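Local coordinates for neurogenic locus protein delta (Drosophila melanogaster, PDB 7ALK) that acts as a ligand for the Notch receptor and is needed to separate neural from epidermal cell lineages, here seen in its C2, DSL and first EGF-like domains, at residues A[126-130]-A[147-153]; A[181-185]-A[199-205]. All blocks are in the same frame, centred on the assembly; numbering follows the deposited sequence.

Interaction 1: A[126-130]-A[147-153]; sequences LIQRL and SESQYTS
Gln128 reaches across from 126-130 to Thr152, the two side chains sliding past each other in opposite directions. The glutamine is stretched out, with CG anti to the backbone N (chi1 -173°) and the chain extended beyond it, which carries the amide toward the turn at 149-152, at the end of strand 143-148. There Thr152 OG1 donates a hydrogen bond to Gln128 OE1, 2.5 Å away. The hydroxyl approaches from above the amide, 48° out of the carbonyl plane, so the bond is not directed at a lone pair. The other arm of the amide points toward Ser147: Gln128 NE2 lies 3.2 Å from Ser147 OG, while Ser149 CB sits beside the amide carbon, 4.1 Å from Gln128 CD. The amide of the buried Gln128 thus lies between Thr152 on its OE1 side and Ser147 on its NE2 side. The turn itself is closed by a backbone hydrogen bond of 2.9 Å from Ser149 N to Thr152 O.

The methyl branch of Thr152 serves a different partner. Its CG2 meets Ile127 CG2 at 3.6 Å, the two side chains crossing at about a right angle. Further along the strand, Leu130 lays its CD2 against Ser147 CB at 3.8 Å, an apolar touch next to the polar cluster.

A classic beta bulge sets Ile127 and Gln128 together opposite Ala110 on strand 124-135, an edge strand of the four-stranded sheet, paired with strand 103-113. Segment 147-153 instead holds the hairpin turn between strands 143-148 and 153-161 of the other sheet, so the contact bridges the two sheets of the C2-like domain near one end. Phe11 of strand 3-12 packs against Ile127, Gln128 and Thr152 alike, while the backbone of Ser153 is hydrogen-bonded to Ser12.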
loop_
_atom_site.group_PDB
_atom_site.type_symbol
_atom_site.label_atom_id
_atom_site.label_comp_id
_atom_site.label_asym_id
_atom_site.label_seq_id
_atom_site.Cartn_x
_atom_site.Cartn_y
_atom_site.Cartn_z
ATOM N N LEU A 126 25.909 -7.586 5.287
ATOM C CA LEU A 126 24.948 -7.307 4.226
ATOM C C LEU A 126 24.884 -8.480 3.255
ATOM O O LEU A 126 25.894 -8.843 2.646
ATOM C CB LEU A 126 25.334 -6.026 3.489
ATOM C CG LEU A 126 24.603 -5.746 2.172
ATOM C CD1 LEU A 126 23.134 -5.431 2.417
ATOM C CD2 LEU A 126 25.280 -4.617 1.411
ATOM N N ILE A 127 23.698 -9.064 3.102
ATOM C CA ILE A 127 23.523 -10.213 2.217
ATOM C C ILE A 127 23.248 -9.778 0.783
ATOM O O ILE A 127 23.914 -10.229 -0.153
ATOM C CB ILE A 127 22.399 -11.129 2.744
ATOM C CG1 ILE A 127 22.496 -11.295 4.260
ATOM C CG2 ILE A 127 22.461 -12.485 2.067
ATOM C CD1 ILE A 127 21.320 -12.035 4.853
ATOM N N GLN A 128 22.262 -8.907 0.581
ATOM C CA GLN A 128 21.884 -8.486 -0.759
ATOM C C GLN A 128 21.286 -7.090 -0.700
ATOM O O GLN A 128 20.669 -6.704 0.295
ATOM C CB GLN A 128 20.883 -9.460 -1.394
ATOM C CG GLN A 128 20.581 -9.176 -2.858
ATOM C CD GLN A 128 19.521 -10.094 -3.429
ATOM O OE1 GLN A 128 19.210 -11.136 -2.853
ATOM N NE2 GLN A 128 18.958 -9.708 -4.567
ATOM N N ARG A 129 21.475 -6.336 -1.783
ATOM C CA ARG A 129 20.917 -4.999 -1.930
ATOM C C ARG A 129 20.299 -4.868 -3.313
ATOM O O ARG A 129 20.917 -5.254 -4.310
ATOM C CB ARG A 129 21.991 -3.925 -1.730
ATOM C CG ARG A 129 21.490 -2.505 -1.925
ATOM C CD ARG A 129 22.649 -1.534 -2.042
ATOM N NE ARG A 129 23.569 -1.661 -0.919
ATOM C CZ ARG A 129 23.626 -0.814 0.099
ATOM N NH1 ARG A 129 22.838 0.248 0.159
ATOM N NH2 ARG A 129 24.491 -1.040 1.083
ATOM N N LEU A 130 19.083 -4.327 -3.373
ATOM C CA LEU A 130 18.391 -4.114 -4.635
ATOM C C LEU A 130 17.825 -2.703 -4.679
ATOM O O LEU A 130 17.409 -2.150 -3.656
ATOM C CB LEU A 130 17.271 -5.148 -4.847
ATOM C CG LEU A 130 16.097 -5.195 -3.866
ATOM C CD1 LEU A 130 14.933 -4.335 -4.337
ATOM C CD2 LEU A 130 15.651 -6.631 -3.657
ATOM N N SER A 147 14.424 -10.112 -7.560
ATOM C CA SER A 147 15.822 -9.748 -7.744
ATOM C C SER A 147 16.714 -10.934 -7.402
ATOM O O SER A 147 16.563 -11.547 -6.340
ATOM C CB SER A 147 16.183 -8.543 -6.874
ATOM O OG SER A 147 17.543 -8.181 -7.041
ATOM N N GLU A 148 17.643 -11.252 -8.300
ATOM C CA GLU A 148 18.517 -12.412 -8.162
ATOM C C GLU A 148 19.966 -11.955 -8.232
ATOM O O GLU A 148 20.380 -11.345 -9.224
ATOM C CB GLU A 148 18.231 -13.446 -9.253
ATOM C CG GLU A 148 16.794 -13.937 -9.285
ATOM C CD GLU A 148 16.443 -14.626 -10.588
ATOM O OE1 GLU A 148 16.903 -14.156 -11.651
ATOM O OE2 GLU A 148 15.706 -15.633 -10.554
ATOM N N SER A 149 20.734 -12.255 -7.185
ATOM C CA SER A 149 22.155 -11.931 -7.166
ATOM C C SER A 149 22.990 -13.157 -7.514
ATOM O O SER A 149 22.614 -13.944 -8.389
ATOM C CB SER A 149 22.562 -11.378 -5.798
ATOM O OG SER A 149 23.972 -11.284 -5.686
ATOM N N GLN A 150 24.126 -13.327 -6.833
ATOM C CA GLN A 150 24.974 -14.488 -7.082
ATOM C C GLN A 150 24.471 -15.718 -6.336
ATOM O O GLN A 150 24.514 -16.833 -6.868
ATOM C CB GLN A 150 26.418 -14.176 -6.687
ATOM C CG GLN A 150 27.416 -15.266 -7.048
ATOM C CD GLN A 150 27.768 -15.275 -8.523
ATOM O OE1 GLN A 150 27.514 -14.307 -9.242
ATOM N NE2 GLN A 150 28.358 -16.372 -8.984
ATOM N N TYR A 151 23.993 -15.536 -5.107
ATOM C CA TYR A 151 23.484 -16.631 -4.293
ATOM C C TYR A 151 22.055 -16.435 -3.818
ATOM O O TYR A 151 21.342 -17.425 -3.640
ATOM C CB TYR A 151 24.375 -16.844 -3.056
ATOM C CG TYR A 151 25.824 -17.132 -3.369
ATOM C CD1 TYR A 151 26.222 -18.379 -3.831
ATOM C CD2 TYR A 151 26.798 -16.158 -3.191
ATOM C CE1 TYR A 151 27.548 -18.648 -4.112
ATOM C CE2 TYR A 151 28.126 -16.416 -3.469
ATOM C CZ TYR A 151 28.495 -17.663 -3.930
ATOM O OH TYR A 151 29.817 -17.925 -4.209
ATOM N N THR A 152 21.616 -15.198 -3.609
ATOM C CA THR A 152 20.340 -14.918 -2.972
ATOM C C THR A 152 19.315 -14.424 -3.985
ATOM O O THR A 152 19.654 -13.917 -5.058
ATOM C CB THR A 152 20.501 -13.881 -1.856
ATOM O OG1 THR A 152 21.144 -12.711 -2.377
ATOM C CG2 THR A 152 21.339 -14.447 -0.729
ATOM N N SER A 153 18.045 -14.577 -3.617
ATOM C CA SER A 153 16.929 -14.147 -4.448
ATOM C C SER A 153 15.813 -13.647 -3.545
ATOM O O SER A 153 15.452 -14.322 -2.576
ATOM C CB SER A 153 16.424 -15.292 -5.333
ATOM O OG SER A 153 15.225 -14.933 -5.996
#

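Interaction 2: A[181-185]-A[199-205]; sequences SFGHS and WQGDYCH
His184 lies flat against the indole of Trp199, and its side chain can be traced across that surface atom by atom. CB stands over the five-membered ring of Trp199, 3.4 Å from its centroid and 6° off the normal, a CH-pi contact. CG comes next: His184 CG is 3.4 Å from Trp199 CE2, where the two indole rings fuse. With CG anti to the carbonyl carbon and beside the backbone N (chi1 -66°), the imidazole is laid over the six-membered ring. His184 CD2 rests 3.4 Å from Trp199 CH2, and NE2, at the far end, is 3.5 Å from that same carbon; CE1 approaches Trp199 CZ2 at 3.7 Å. The imidazole and the six-membered ring of Trp199 form an offset stack, with centroids 3.8 Å apart and planes at 5°. ND1 makes a weak hydrogen bond to Asp179.

The pairing belongs to the DSL domain, a small fold rich in disulfides, in which Cys204 is bonded to Cys195. The carbonyl of Cys204 lies at the edge of the imidazole, and His184 N makes a weak hydrogen bond of 3.2 Å to Cys204 O. Just before it, Gly183 CA lies 3.3 Å from Tyr203 O, and the glycine's backbone angles are ones that a residue with a side chain would not readily adopt.

An alanine in place of Trp199 would remove the indole, which would probably leave one face of the imidazole without its stacking partner and His184 freer to turn. The indole also touches Lys220 and Pro221, residues of the first EGF-like domain.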
loop_
_atom_site.group_PDB
_atom_site.type_symbol
_atom_site.label_atom_id
_atom_site.label_comp_id
_atom_site.label_asym_id
_atom_site.label_seq_id
_atom_site.Cartn_x
_atom_site.Cartn_y
_atom_site.Cartn_z
ATOM N N SER A 181 -30.335 12.441 5.491
ATOM C CA SER A 181 -30.969 13.727 5.215
ATOM C C SER A 181 -30.001 14.751 4.636
ATOM O O SER A 181 -30.449 15.753 4.067
ATOM C CB SER A 181 -31.610 14.281 6.489
ATOM O OG SER A 181 -31.974 15.640 6.328
ATOM N N PHE A 182 -28.694 14.531 4.765
ATOM C CA PHE A 182 -27.694 15.454 4.247
ATOM C C PHE A 182 -27.153 15.038 2.884
ATOM O O PHE A 182 -26.147 15.595 2.435
ATOM C CB PHE A 182 -26.537 15.595 5.240
ATOM C CG PHE A 182 -26.749 16.665 6.272
ATOM C CD1 PHE A 182 -26.499 17.994 5.972
ATOM C CD2 PHE A 182 -27.194 16.343 7.543
ATOM C CE1 PHE A 182 -26.690 18.982 6.920
ATOM C CE2 PHE A 182 -27.387 17.327 8.494
ATOM C CZ PHE A 182 -27.136 18.648 8.181
ATOM N N GLY A 183 -27.781 14.082 2.226
ATOM C CA GLY A 183 -27.366 13.679 0.896
ATOM C C GLY A 183 -27.708 12.232 0.593
ATOM O O GLY A 183 -27.790 11.375 1.468
ATOM N N HIS A 184 -27.910 11.953 -0.695
ATOM C CA HIS A 184 -28.190 10.604 -1.189
ATOM C C HIS A 184 -27.397 10.442 -2.482
ATOM O O HIS A 184 -27.869 10.840 -3.552
ATOM C CB HIS A 184 -29.682 10.393 -1.422
ATOM C CG HIS A 184 -30.504 10.432 -0.172
ATOM N ND1 HIS A 184 -30.898 9.295 0.499
ATOM C CD2 HIS A 184 -31.002 11.476 0.532
ATOM C CE1 HIS A 184 -31.608 9.636 1.559
ATOM N NE2 HIS A 184 -31.684 10.953 1.603
ATOM N N SER A 185 -26.202 9.864 -2.389
ATOM C CA SER A 185 -25.309 9.859 -3.540
ATOM C C SER A 185 -24.176 8.867 -3.323
ATOM O O SER A 185 -23.916 8.422 -2.201
ATOM C CB SER A 185 -24.738 11.255 -3.795
ATOM O OG SER A 185 -24.116 11.762 -2.627
ATOM N N TRP A 199 -32.746 12.282 -6.900
ATOM C CA TRP A 199 -32.163 13.280 -6.017
ATOM C C TRP A 199 -31.481 14.360 -6.846
ATOM O O TRP A 199 -31.083 14.137 -7.992
ATOM C CB TRP A 199 -31.175 12.646 -5.030
ATOM C CG TRP A 199 -31.840 11.683 -4.100
ATOM C CD1 TRP A 199 -31.864 10.324 -4.205
ATOM C CD2 TRP A 199 -32.602 12.010 -2.931
ATOM N NE1 TRP A 199 -32.584 9.782 -3.167
ATOM C CE2 TRP A 199 -33.048 10.796 -2.371
ATOM C CE3 TRP A 199 -32.944 13.210 -2.301
ATOM C CZ2 TRP A 199 -33.819 10.749 -1.212
ATOM C CZ3 TRP A 199 -33.709 13.160 -1.151
ATOM C CH2 TRP A 199 -34.137 11.939 -0.618
ATOM N N GLN A 200 -31.352 15.541 -6.245
ATOM C CA GLN A 200 -30.919 16.723 -6.976
ATOM C C GLN A 200 -30.379 17.749 -5.990
ATOM O O GLN A 200 -30.761 17.760 -4.818
ATOM C CB GLN A 200 -32.079 17.313 -7.785
ATOM C CG GLN A 200 -31.686 17.957 -9.099
ATOM C CD GLN A 200 -32.894 18.276 -9.959
ATOM O OE1 GLN A 200 -34.031 18.256 -9.483
ATOM N NE2 GLN A 200 -32.656 18.567 -11.232
ATOM N N GLY A 201 -29.493 18.606 -6.480
ATOM C CA GLY A 201 -28.917 19.677 -5.692
ATOM C C GLY A 201 -27.408 19.569 -5.619
ATOM O O GLY A 201 -26.772 18.789 -6.335
ATOM N N ASP A 202 -26.827 20.380 -4.732
ATOM C CA ASP A 202 -25.381 20.358 -4.533
ATOM C C ASP A 202 -24.945 19.057 -3.870
ATOM O O ASP A 202 -24.133 18.303 -4.420
ATOM C CB ASP A 202 -24.949 21.564 -3.699
ATOM C CG ASP A 202 -25.359 22.882 -4.324
ATOM O OD1 ASP A 202 -26.088 22.860 -5.338
ATOM O OD2 ASP A 202 -24.952 23.941 -3.801
ATOM N N TYR A 203 -25.472 18.782 -2.680
ATOM C CA TYR A 203 -25.258 17.513 -2.000
ATOM C C TYR A 203 -26.349 16.499 -2.313
ATOM O O TYR A 203 -26.330 15.396 -1.759
ATOM C CB TYR A 203 -25.177 17.733 -0.487
ATOM C CG TYR A 203 -23.964 18.523 -0.052
ATOM C CD1 TYR A 203 -23.991 19.910 -0.024
ATOM C CD2 TYR A 203 -22.795 17.883 0.332
ATOM C CE1 TYR A 203 -22.887 20.639 0.373
ATOM C CE2 TYR A 203 -21.684 18.604 0.731
ATOM C CZ TYR A 203 -21.736 19.982 0.750
ATOM O OH TYR A 203 -20.635 20.705 1.147
ATOM N N CYS A 204 -27.288 16.855 -3.192
ATOM C CA CYS A 204 -28.427 16.007 -3.546
ATOM C C CYS A 204 -29.242 15.633 -2.310
ATOM O O CYS A 204 -29.481 14.461 -2.013
ATOM C CB CYS A 204 -27.975 14.773 -4.323
ATOM S SG CYS A 204 -27.609 15.177 -6.040
ATOM N N HIS A 205 -29.664 16.664 -1.586
ATOM C CA HIS A 205 -30.556 16.546 -0.447
ATOM C C HIS A 205 -32.007 16.815 -0.817
ATOM O O HIS A 205 -32.873 16.794 0.063
ATOM C CB HIS A 205 -30.116 17.516 0.652
ATOM C CG HIS A 205 -29.908 18.917 0.168
ATOM N ND1 HIS A 205 -28.868 19.268 -0.668
ATOM C CD2 HIS A 205 -30.610 20.052 0.390
ATOM C CE1 HIS A 205 -28.937 20.560 -0.934
ATOM N NE2 HIS A 205 -29.986 21.060 -0.305
#

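In the fold
From the N terminus the chain lays down most of the two sheets of the C2-like domain before interaction 1 closes: it leaves 126-130, runs to the end of strand 124-135, returns along 143-148 and meets its own earlier strand at the hairpin turn, tying sheet to sheet. Strand 153-161 then completes the five-stranded sheet and leads into the DSL domain, where interaction 2 closes a shorter loop of 13 residues that contains strand 193-195. The two contacts follow in series, neither nesting nor crossing. Their centres lie about 56 Å apart on opposite sides of the chain's centre, one within the C2-like domain, the other near the junction with the first EGF-like domain.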